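Local coordinates for protein choline dehydrogenase and related flavoproteins (Aspergillus oryzae, PDB 3Q9T) that oxidises formate as a flavoprotein oxidase of the glucose-methanol-choline family, with 8-formyl-FAD at its catalytic site, at residues A[101-106]-A[120-125]; A[105-110]-A[387-392]; A[113-118]-A[514-519]. One frame throughout, in Å; residues are numbered along the deposited sequence.

Running from the N terminus, the chain leaves strand 100-101 and enters three short helices in quick succession, 106-110, 113-116 and the start of 122-131. Contact 1 closes the smallest loop, with 13 residues between its segments. Contact 2 starts from the same stretch, sharing His105 and Lys106, but spans 276 residues to the loop ahead of strand 392-397. Contact 3 leaves from 113-118, between the two segments of contact 1, and reaches 514-519, so it crosses both other contacts. Contacts 1 and 2 also touch directly, through a probable hydrogen bond from Trp122 N to Asp110 OD1. Together they tie the helical connection to the large mixed beta-sheet and to the loop between strands 506-507 and 538-540.

Contact 1 of 3, residues A[101-106]-A[120-125]; sequences WVPGHK and WTWDPL
Trp122 and Lys106 bury most of the surface in this contact, the lysine chain crossing the indole at about a right angle. Lys106 CB stands over one face, 3.9 Å from the centroid of the five-membered ring and 18° off its normal, a CH-pi contact. Further out, Lys106 CG lies 3.5 Å from Trp122 CB, and Lys106 CD reaches Trp122 CD1. At the far end of the indole, Pro103 CB meets Trp122 CH2 near the ring plane at 4.1 Å, while Gly104 O approaches Trp122 CZ3 obliquely. CG of Trp122 is trans to the backbone N (chi1 -179°), a setting that lays the ring along the 103-106 backbone.

The lysine bends at its last torsion (chi4 54°). Its NZ makes a salt bridge with Asp110, and two waters link it to Asp123: one lies 2.7 Å from Lys106 NZ and 2.6 Å from Asp123 OD2, the other bonds both atoms weakly but accepts well from Asp123 N.

Trp122 also meets Phe109 of helix 106-110 and Leu129 of its own helix 122-131, and Pro103 touches Asn556 of helix 555-572, so the packing joins the exit of strand 100-101 to three helices.

Contact 2 of 3, residues A[105-110]-A[387-392]; sequences HKATFD and LGQPHF
His105 lays its imidazole against the loop at Leu387-Pro390, the two side chains, His105 and Gln389, crossing at about a right angle. CG of the histidine is turned trans to its backbone N (chi1 -166°), and this carries the ring out toward the 387-392 loop. Starting at the root, His105 CB lies 3.9 Å from Gln389 CG. The next atom, CG, has the same methylene as its nearest neighbour. From there the ring divides. On one branch, His105 ND1 has Gln389 CG beside it at 3.7 Å and accepts a hydrogen bond from Ala107 N at 3.1 Å, with an N-H...acceptor angle of 149° and the donor tilted out of the ring plane; this N-cap bond at the start of helix 106-110 would help to set the rotation of the imidazole. On the other branch, His105 CD2 is nearest Gln389 CA, with Pro390 CD at 4.0 Å. At the tip, CE1 of His105 lies 3.8 Å from Leu387 O, and His105 NE2 is 3.9 Å from Gly388 O, too far for a hydrogen bond. Over one face sits Gln389 CA, 4.0 Å from the ring centroid and 15° off the normal, a CH-pi contact.

Beside the histidine, Ala107 CB packs on Leu387 CB at 3.7 Å, an apolar contact on the more exposed flank. Thr108 lies next to the Gln389 side chain, whose amide placement is doubtful; its OG1 is hydrogen-bonded to Asp551, and that carboxylate also accepts a hydrogen bond from His105 N, gripping the helix start from two positions.

Pro390 touches Met193, and the loop runs on into strand 392-397, paired between strands 353-358 and 415-423 of the large mixed sheet, so helix 106-110 packs by its N-terminal end against the entry to that strand.

Contact 3 of 3, residues A[113-118]-A[514-519]; sequences EEFGGK and TARLSK
The short helix 113-116 meets the loop before strand 538-540 at Phe115, which contributes more buried surface than any other residue here and whose CA is 4.3 Å from that of Ser518. Its ring points an edge at Arg516: Phe115 CE1 lies 3.7 Å from Arg516 CZ, over the centre of the guanidinium face. Arg516 CZ lies near the plane of the phenyl ring, at its edge, and the planes are 59° apart; this is no cation-pi stack. Arg516 is extended from CG to NE, and its NH2 is hydrogen-bonded to Gln523 O, which helps hold the flat group in place. Nearer the backbone, Leu517 O lies 3.4 Å from Phe115 CB and approaches the ring obliquely. Leu517 CD1 also packs here, but its approaches to Phe115 and Gly116 are doubtful, the first being shorter than carbons can sit; the side chain is also modelled in two conformers.

Helix 113-116 lies in the N-terminal range of the GMC oxidoreductase family and the loop in the C-terminal range, so the contact joins two sequence regions of one fold. Arg516 and Leu517 are tied by backbone hydrogen bonds to Val525, Val526 and Val545, and the Arg516 side chain is about 13 Å from the bound 8-formyl-FAD.

At the C-terminal end of the helix, Gly117 leaves helical geometry with a phi of 71°, and Gly117 N donates to Glu113 O at 2.8 Å. Lys519, extended beyond CG, runs past this end: its NZ lies 3.6 Å from Glu113 O, and a water bridges it to the next carbonyl, lying 2.8 Å from Lys519 NZ and 2.7 Å from Glu114 O. The positive charge would probably be favoured beside these carbonyls. Gln523 serves both sides, its NE2 donating to Glu114 O and its OE1 accepting from Lys519 N.

Contact 1 of 3, residues A[101-106]-A[120-125]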
loop_
_atom_site.group_PDB
_atom_site.type_symbol
_atom_site.label_atom_id
_atom_site.label_comp_id
_atom_site.label_asym_id
_atom_site.label_seq_id
_atom_site.Cartn_x
_atom_site.Cartn_y
_atom_site.Cartn_z
ATOM N N TRP A 101 26.312 1.210 15.702
ATOM C CA TRP A 101 26.992 2.481 15.892
ATOM C C TRP A 101 28.107 2.557 14.883
ATOM O O TRP A 101 29.137 1.891 15.038
ATOM C CB TRP A 101 27.556 2.558 17.298
ATOM C CG TRP A 101 28.279 3.835 17.628
ATOM C CD1 TRP A 101 29.609 4.079 17.483
ATOM C CD2 TRP A 101 27.713 5.025 18.209
ATOM N NE1 TRP A 101 29.911 5.345 17.926
ATOM C CE2 TRP A 101 28.766 5.947 18.378
ATOM C CE3 TRP A 101 26.419 5.399 18.592
ATOM C CZ2 TRP A 101 28.568 7.218 18.908
ATOM C CZ3 TRP A 101 26.222 6.659 19.119
ATOM C CH2 TRP A 101 27.291 7.559 19.274
ATOM N N VAL A 102 27.896 3.383 13.860
ATOM C CA VAL A 102 28.770 3.432 12.707
ATOM C C VAL A 102 28.623 4.817 12.068
ATOM O O VAL A 102 27.517 5.272 11.836
ATOM C CB VAL A 102 28.423 2.275 11.725
ATOM C CG1 VAL A 102 26.925 2.289 11.388
ATOM C CG2 VAL A 102 29.274 2.334 10.465
ATOM N N PRO A 103 29.745 5.519 11.843
ATOM C CA PRO A 103 29.663 6.914 11.401
ATOM C C PRO A 103 29.369 7.105 9.918
ATOM O O PRO A 103 28.517 7.934 9.587
ATOM C CB PRO A 103 31.065 7.456 11.707
ATOM C CG PRO A 103 31.952 6.257 11.557
ATOM C CD PRO A 103 31.133 5.110 12.127
ATOM N N GLY A 104 30.076 6.383 9.048
ATOM C CA GLY A 104 29.978 6.618 7.624
ATOM C C GLY A 104 31.296 6.996 6.960
ATOM O O GLY A 104 32.342 7.055 7.600
ATOM N N HIS A 105 31.236 7.283 5.667
ATOM C CA HIS A 105 32.431 7.399 4.855
ATOM C C HIS A 105 32.887 8.851 4.795
ATOM O O HIS A 105 32.080 9.751 4.643
ATOM C CB HIS A 105 32.157 6.843 3.459
ATOM C CG HIS A 105 33.387 6.606 2.641
ATOM N ND1 HIS A 105 34.018 7.610 1.941
ATOM C CD2 HIS A 105 34.089 5.472 2.392
ATOM C CE1 HIS A 105 35.059 7.107 1.297
ATOM N NE2 HIS A 105 35.124 5.812 1.555
ATOM N N LYS A 106 34.188 9.060 4.951
ATOM C CA LYS A 106 34.780 10.393 4.931
ATOM C C LYS A 106 34.407 11.217 3.689
ATOM O O LYS A 106 34.108 12.398 3.787
ATOM C CB LYS A 106 36.311 10.275 5.053
ATOM C CG LYS A 106 37.100 11.551 4.703
ATOM C CD LYS A 106 38.597 11.354 5.019
ATOM C CE LYS A 106 39.489 12.253 4.173
ATOM N NZ LYS A 106 39.132 13.695 4.249
ATOM N N TRP A 120 31.568 21.537 8.635
ATOM C CA TRP A 120 30.765 20.329 8.477
ATOM C C TRP A 120 31.396 19.367 7.471
ATOM O O TRP A 120 30.752 18.967 6.506
ATOM C CB TRP A 120 29.335 20.663 8.054
ATOM C CG TRP A 120 28.497 21.319 9.138
ATOM C CD1 TRP A 120 28.274 22.654 9.305
ATOM C CD2 TRP A 120 27.776 20.657 10.190
ATOM N NE1 TRP A 120 27.451 22.869 10.392
ATOM C CE2 TRP A 120 27.138 21.659 10.956
ATOM C CE3 TRP A 120 27.618 19.318 10.565
ATOM C CZ2 TRP A 120 26.350 21.363 12.066
ATOM C CZ3 TRP A 120 26.835 19.023 11.674
ATOM C CH2 TRP A 120 26.201 20.042 12.407
ATOM N N THR A 121 32.660 19.022 7.686
ATOM C CA THR A 121 33.335 18.010 6.871
ATOM C C THR A 121 33.917 16.927 7.785
ATOM O O THR A 121 33.854 17.046 9.013
ATOM C CB THR A 121 34.445 18.611 5.995
ATOM O OG1 THR A 121 35.374 19.315 6.820
ATOM C CG2 THR A 121 33.864 19.573 4.985
ATOM N N TRP A 122 34.475 15.873 7.198
ATOM C CA TRP A 122 34.943 14.743 7.991
ATOM C C TRP A 122 35.810 15.121 9.212
ATOM O O TRP A 122 35.392 14.940 10.372
ATOM C CB TRP A 122 35.638 13.686 7.116
ATOM C CG TRP A 122 36.076 12.538 7.949
ATOM C CD1 TRP A 122 37.344 12.275 8.368
ATOM C CD2 TRP A 122 35.238 11.531 8.543
ATOM N NE1 TRP A 122 37.350 11.163 9.170
ATOM C CE2 TRP A 122 36.074 10.681 9.284
ATOM C CE3 TRP A 122 33.861 11.254 8.492
ATOM C CZ2 TRP A 122 35.586 9.568 9.989
ATOM C CZ3 TRP A 122 33.376 10.145 9.191
ATOM C CH2 TRP A 122 34.241 9.320 9.933
ATOM N N ASP A 123 37.007 15.641 8.970
ATOM C CA ASP A 123 37.954 15.877 10.073
ATOM C C ASP A 123 37.374 16.691 11.245
ATOM O O ASP A 123 37.411 16.239 12.396
ATOM C CB ASP A 123 39.261 16.491 9.558
ATOM C CG ASP A 123 39.988 15.568 8.582
ATOM O OD1 ASP A 123 40.018 14.346 8.838
ATOM O OD2 ASP A 123 40.511 16.060 7.560
ATOM N N PRO A 124 36.826 17.884 10.963
ATOM C CA PRO A 124 36.207 18.665 12.044
ATOM C C PRO A 124 35.095 17.916 12.776
ATOM O O PRO A 124 34.912 18.146 13.954
ATOM C CB PRO A 124 35.638 19.882 11.316
ATOM C CG PRO A 124 36.473 20.001 10.089
ATOM C CD PRO A 124 36.786 18.598 9.677
ATOM N N LEU A 125 34.383 17.022 12.101
ATOM C CA LEU A 125 33.268 16.306 12.724
ATOM C C LEU A 125 33.678 15.055 13.526
ATOM O O LEU A 125 32.963 14.631 14.444
ATOM C CB LEU A 125 32.219 15.943 11.664
ATOM C CG LEU A 125 31.376 17.115 11.168
ATOM C CD1 LEU A 125 30.345 16.651 10.159
ATOM C CD2 LEU A 125 30.676 17.765 12.355
HETATM O O HOH W 1 37.913 16.187 6.172
HETATM O O HOH W 2 40.868 15.651 5.030
#

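Contact 2 of 3, residues A[105-110]-A[387-392]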
loop_
_atom_site.group_PDB
_atom_site.type_symbol
_atom_site.label_atom_id
_atom_site.label_comp_id
_atom_site.label_asym_id
_atom_site.label_seq_id
_atom_site.Cartn_x
_atom_site.Cartn_y
_atom_site.Cartn_z
ATOM N N HIS A 105 31.236 7.283 5.667
ATOM C CA HIS A 105 32.431 7.399 4.855
ATOM C C HIS A 105 32.887 8.851 4.795
ATOM O O HIS A 105 32.080 9.751 4.643
ATOM C CB HIS A 105 32.157 6.843 3.459
ATOM C CG HIS A 105 33.387 6.606 2.641
ATOM N ND1 HIS A 105 34.018 7.610 1.941
ATOM C CD2 HIS A 105 34.089 5.472 2.392
ATOM C CE1 HIS A 105 35.059 7.107 1.297
ATOM N NE2 HIS A 105 35.124 5.812 1.555
ATOM N N LYS A 106 34.188 9.060 4.951
ATOM C CA LYS A 106 34.780 10.393 4.931
ATOM C C LYS A 106 34.407 11.217 3.689
ATOM O O LYS A 106 34.108 12.398 3.787
ATOM C CB LYS A 106 36.311 10.275 5.053
ATOM C CG LYS A 106 37.100 11.551 4.703
ATOM C CD LYS A 106 38.597 11.354 5.019
ATOM C CE LYS A 106 39.489 12.253 4.173
ATOM N NZ LYS A 106 39.132 13.695 4.249
ATOM N N ALA A 107 34.420 10.595 2.522
ATOM C CA ALA A 107 34.136 11.324 1.299
ATOM C C ALA A 107 32.730 11.912 1.333
ATOM O O ALA A 107 32.465 12.964 0.750
ATOM C CB ALA A 107 34.296 10.417 0.103
ATOM N N THR A 108 31.829 11.225 2.019
ATOM C CA THR A 108 30.441 11.652 2.049
ATOM C C THR A 108 30.272 12.864 2.954
ATOM O O THR A 108 29.612 13.846 2.594
ATOM C CB THR A 108 29.520 10.506 2.477
ATOM O OG1 THR A 108 29.512 9.508 1.445
ATOM C CG2 THR A 108 28.102 11.014 2.699
ATOM N N PHE A 109 30.894 12.811 4.122
ATOM C CA PHE A 109 30.802 13.919 5.054
ATOM C C PHE A 109 31.538 15.138 4.500
ATOM O O PHE A 109 31.122 16.270 4.709
ATOM C CB PHE A 109 31.375 13.521 6.404
ATOM C CG PHE A 109 30.435 12.708 7.256
ATOM C CD1 PHE A 109 29.496 13.333 8.070
ATOM C CD2 PHE A 109 30.519 11.326 7.275
ATOM C CE1 PHE A 109 28.641 12.586 8.887
ATOM C CE2 PHE A 109 29.688 10.574 8.081
ATOM C CZ PHE A 109 28.735 11.205 8.885
ATOM N N ASP A 110 32.623 14.900 3.775
ATOM C CA ASP A 110 33.329 15.989 3.138
ATOM C C ASP A 110 32.414 16.766 2.208
ATOM O O ASP A 110 32.590 17.964 2.037
ATOM C CB ASP A 110 34.561 15.486 2.374
ATOM C CG ASP A 110 35.775 15.315 3.270
ATOM O OD1 ASP A 110 35.755 15.821 4.421
ATOM O OD2 ASP A 110 36.754 14.688 2.816
ATOM N N LEU A 387 32.970 8.295 -5.189
ATOM C CA LEU A 387 34.101 8.712 -4.360
ATOM C C LEU A 387 34.581 7.546 -3.505
ATOM O O LEU A 387 35.183 7.743 -2.450
ATOM C CB LEU A 387 33.687 9.879 -3.457
ATOM C CG LEU A 387 34.043 11.327 -3.790
ATOM C CD1 LEU A 387 34.191 11.582 -5.279
ATOM C CD2 LEU A 387 33.012 12.267 -3.180
ATOM N N GLY A 388 34.278 6.330 -3.941
ATOM C CA GLY A 388 34.818 5.142 -3.312
ATOM C C GLY A 388 34.016 4.598 -2.146
ATOM O O GLY A 388 34.414 3.601 -1.533
ATOM N N GLN A 389 32.895 5.241 -1.830
ATOM C CA GLN A 389 31.993 4.817 -0.754
ATOM C C GLN A 389 31.425 3.418 -1.002
ATOM O O GLN A 389 31.397 2.948 -2.147
ATOM C CB GLN A 389 30.813 5.791 -0.630
ATOM C CG GLN A 389 31.174 7.232 -0.337
ATOM C CD GLN A 389 31.024 8.130 -1.559
ATOM O OE1 GLN A 389 30.492 9.241 -1.465
ATOM N NE2 GLN A 389 31.498 7.654 -2.713
ATOM N N PRO A 390 30.924 2.757 0.054
ATOM C CA PRO A 390 30.258 1.469 -0.154
ATOM C C PRO A 390 29.034 1.661 -1.038
ATOM O O PRO A 390 28.580 2.791 -1.224
ATOM C CB PRO A 390 29.776 1.090 1.251
ATOM C CG PRO A 390 30.614 1.896 2.188
ATOM C CD PRO A 390 30.938 3.161 1.469
ATOM N N HIS A 391 28.513 0.568 -1.581
ATOM C CA HIS A 391 27.186 0.578 -2.185
ATOM C C HIS A 391 26.123 0.090 -1.201
ATOM O O HIS A 391 24.973 0.542 -1.240
ATOM C CB HIS A 391 27.168 -0.283 -3.444
ATOM C CG HIS A 391 27.928 0.310 -4.580
ATOM N ND1 HIS A 391 28.757 -0.433 -5.392
ATOM C CD2 HIS A 391 27.985 1.582 -5.043
ATOM C CE1 HIS A 391 29.283 0.351 -6.317
ATOM N NE2 HIS A 391 28.838 1.581 -6.123
ATOM N N PHE A 392 26.503 -0.829 -0.316
ATOM C CA PHE A 392 25.541 -1.411 0.619
ATOM C C PHE A 392 26.058 -1.505 2.032
ATOM O O PHE A 392 27.261 -1.542 2.262
ATOM C CB PHE A 392 25.109 -2.806 0.167
ATOM C CG PHE A 392 24.284 -2.796 -1.081
ATOM C CD1 PHE A 392 22.896 -2.821 -1.003
ATOM C CD2 PHE A 392 24.896 -2.728 -2.335
ATOM C CE1 PHE A 392 22.127 -2.791 -2.168
ATOM C CE2 PHE A 392 24.141 -2.699 -3.500
ATOM C CZ PHE A 392 22.751 -2.724 -3.420
#

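Contact 3 of 3, residues A[113-118]-A[514-519]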
loop_
_atom_site.group_PDB
_atom_site.type_symbol
_atom_site.label_atom_id
_atom_site.label_comp_id
_atom_site.label_asym_id
_atom_site.label_seq_id
_atom_site.Cartn_x
_atom_site.Cartn_y
_atom_site.Cartn_z
ATOM N N GLU A 113 30.288 19.952 2.956
ATOM C CA GLU A 113 30.858 21.286 2.836
ATOM C C GLU A 113 29.975 22.210 1.998
ATOM O O GLU A 113 29.849 23.395 2.285
ATOM C CB GLU A 113 32.261 21.238 2.227
ATOM C CG GLU A 113 32.755 22.616 1.816
ATOM C CD GLU A 113 34.252 22.680 1.615
ATOM O OE1 GLU A 113 34.921 21.631 1.719
ATOM O OE2 GLU A 113 34.766 23.792 1.364
ATOM N N GLU A 114 29.379 21.649 0.954
ATOM C CA GLU A 114 28.518 22.395 0.046
ATOM C C GLU A 114 27.330 23.004 0.772
ATOM O O GLU A 114 26.737 23.974 0.310
ATOM C CB GLU A 114 28.014 21.467 -1.046
ATOM C CG GLU A 114 27.077 22.124 -2.035
ATOM C CD GLU A 114 26.508 21.121 -3.020
ATOM O OE1 GLU A 114 26.839 19.922 -2.892
ATOM O OE2 GLU A 114 25.732 21.525 -3.915
ATOM N N PHE A 115 26.987 22.431 1.919
ATOM C CA PHE A 115 25.852 22.917 2.681
ATOM C C PHE A 115 26.297 23.665 3.924
ATOM O O PHE A 115 25.711 24.681 4.281
ATOM C CB PHE A 115 24.943 21.748 3.071
ATOM C CG PHE A 115 24.366 21.019 1.894
ATOM C CD1 PHE A 115 23.114 21.355 1.398
ATOM C CD2 PHE A 115 25.085 20.015 1.266
ATOM C CE1 PHE A 115 22.586 20.681 0.315
ATOM C CE2 PHE A 115 24.568 19.341 0.179
ATOM C CZ PHE A 115 23.320 19.665 -0.303
ATOM N N GLY A 116 27.332 23.163 4.591
ATOM C CA GLY A 116 27.695 23.698 5.893
ATOM C C GLY A 116 29.050 24.366 5.983
ATOM O O GLY A 116 29.436 24.841 7.056
ATOM N N GLY A 117 29.766 24.412 4.862
ATOM C CA GLY A 117 31.117 24.940 4.857
ATOM C C GLY A 117 32.063 23.985 5.563
ATOM O O GLY A 117 31.684 22.877 5.955
ATOM N N LYS A 118 33.302 24.427 5.745
ATOM C CA LYS A 118 34.370 23.544 6.207
ATOM C C LYS A 118 34.081 22.844 7.531
ATOM O O LYS A 118 34.471 21.699 7.724
ATOM C CB LYS A 118 35.695 24.313 6.302
ATOM C CG LYS A 118 36.839 23.631 5.582
ATOM C CD LYS A 118 36.514 23.441 4.103
ATOM C CE LYS A 118 37.678 22.798 3.341
ATOM N NZ LYS A 118 38.131 21.501 3.951
ATOM N N THR A 514 14.849 16.882 6.190
ATOM C CA THR A 514 13.666 17.728 6.052
ATOM C C THR A 514 13.793 19.146 6.603
ATOM O O THR A 514 12.843 19.914 6.540
ATOM C CB THR A 514 12.467 17.067 6.721
ATOM O OG1 THR A 514 12.836 16.705 8.060
ATOM C CG2 THR A 514 12.063 15.820 5.930
ATOM N N ALA A 515 14.941 19.493 7.168
ATOM C CA ALA A 515 15.188 20.881 7.544
ATOM C C ALA A 515 16.692 21.099 7.496
ATOM O O ALA A 515 17.313 21.459 8.482
ATOM C CB ALA A 515 14.618 21.186 8.926
ATOM N N ARG A 516 17.255 20.902 6.313
ATOM C CA ARG A 516 18.663 20.631 6.180
ATOM C C ARG A 516 19.579 21.824 6.393
ATOM O O ARG A 516 19.230 22.978 6.095
ATOM C CB ARG A 516 18.950 20.009 4.818
ATOM C CG ARG A 516 18.880 20.980 3.652
ATOM C CD ARG A 516 18.978 20.203 2.340
ATOM N NE ARG A 516 18.840 21.070 1.190
ATOM C CZ ARG A 516 18.925 20.659 -0.066
ATOM N NH1 ARG A 516 19.138 19.374 -0.336
ATOM N NH2 ARG A 516 18.786 21.535 -1.050
ATOM N N LEU A 517 20.758 21.520 6.923
ATOM C CA LEU A 517 21.769 22.544 7.054
ATOM C C LEU A 517 22.082 23.105 5.666
ATOM O O LEU A 517 22.043 22.394 4.650
ATOM C CB LEU A 517 23.004 22.017 7.786
ATOM C CG LEU A 517 24.176 21.462 6.990
ATOM C CD1 LEU A 517 24.798 22.593 6.244
ATOM C CD2 LEU A 517 25.182 20.849 7.929
ATOM N N SER A 518 22.359 24.404 5.637
ATOM C CA SER A 518 22.545 25.104 4.368
ATOM C C SER A 518 23.194 26.475 4.553
ATOM O O SER A 518 23.290 26.987 5.664
ATOM C CB SER A 518 21.189 25.274 3.677
ATOM O OG SER A 518 20.343 26.100 4.462
ATOM N N LYS A 519 23.599 27.091 3.451
ATOM C CA LYS A 519 24.224 28.406 3.526
ATOM C C LYS A 519 23.218 29.557 3.474
ATOM O O LYS A 519 23.531 30.659 3.897
ATOM C CB LYS A 519 25.296 28.558 2.443
ATOM C CG LYS A 519 26.540 27.714 2.737
ATOM C CD LYS A 519 27.456 27.616 1.536
ATOM C CE LYS A 519 28.816 27.044 1.939
ATOM N NZ LYS A 519 29.607 26.645 0.736
HETATM O O HOH W 3 27.695 25.971 -1.194
#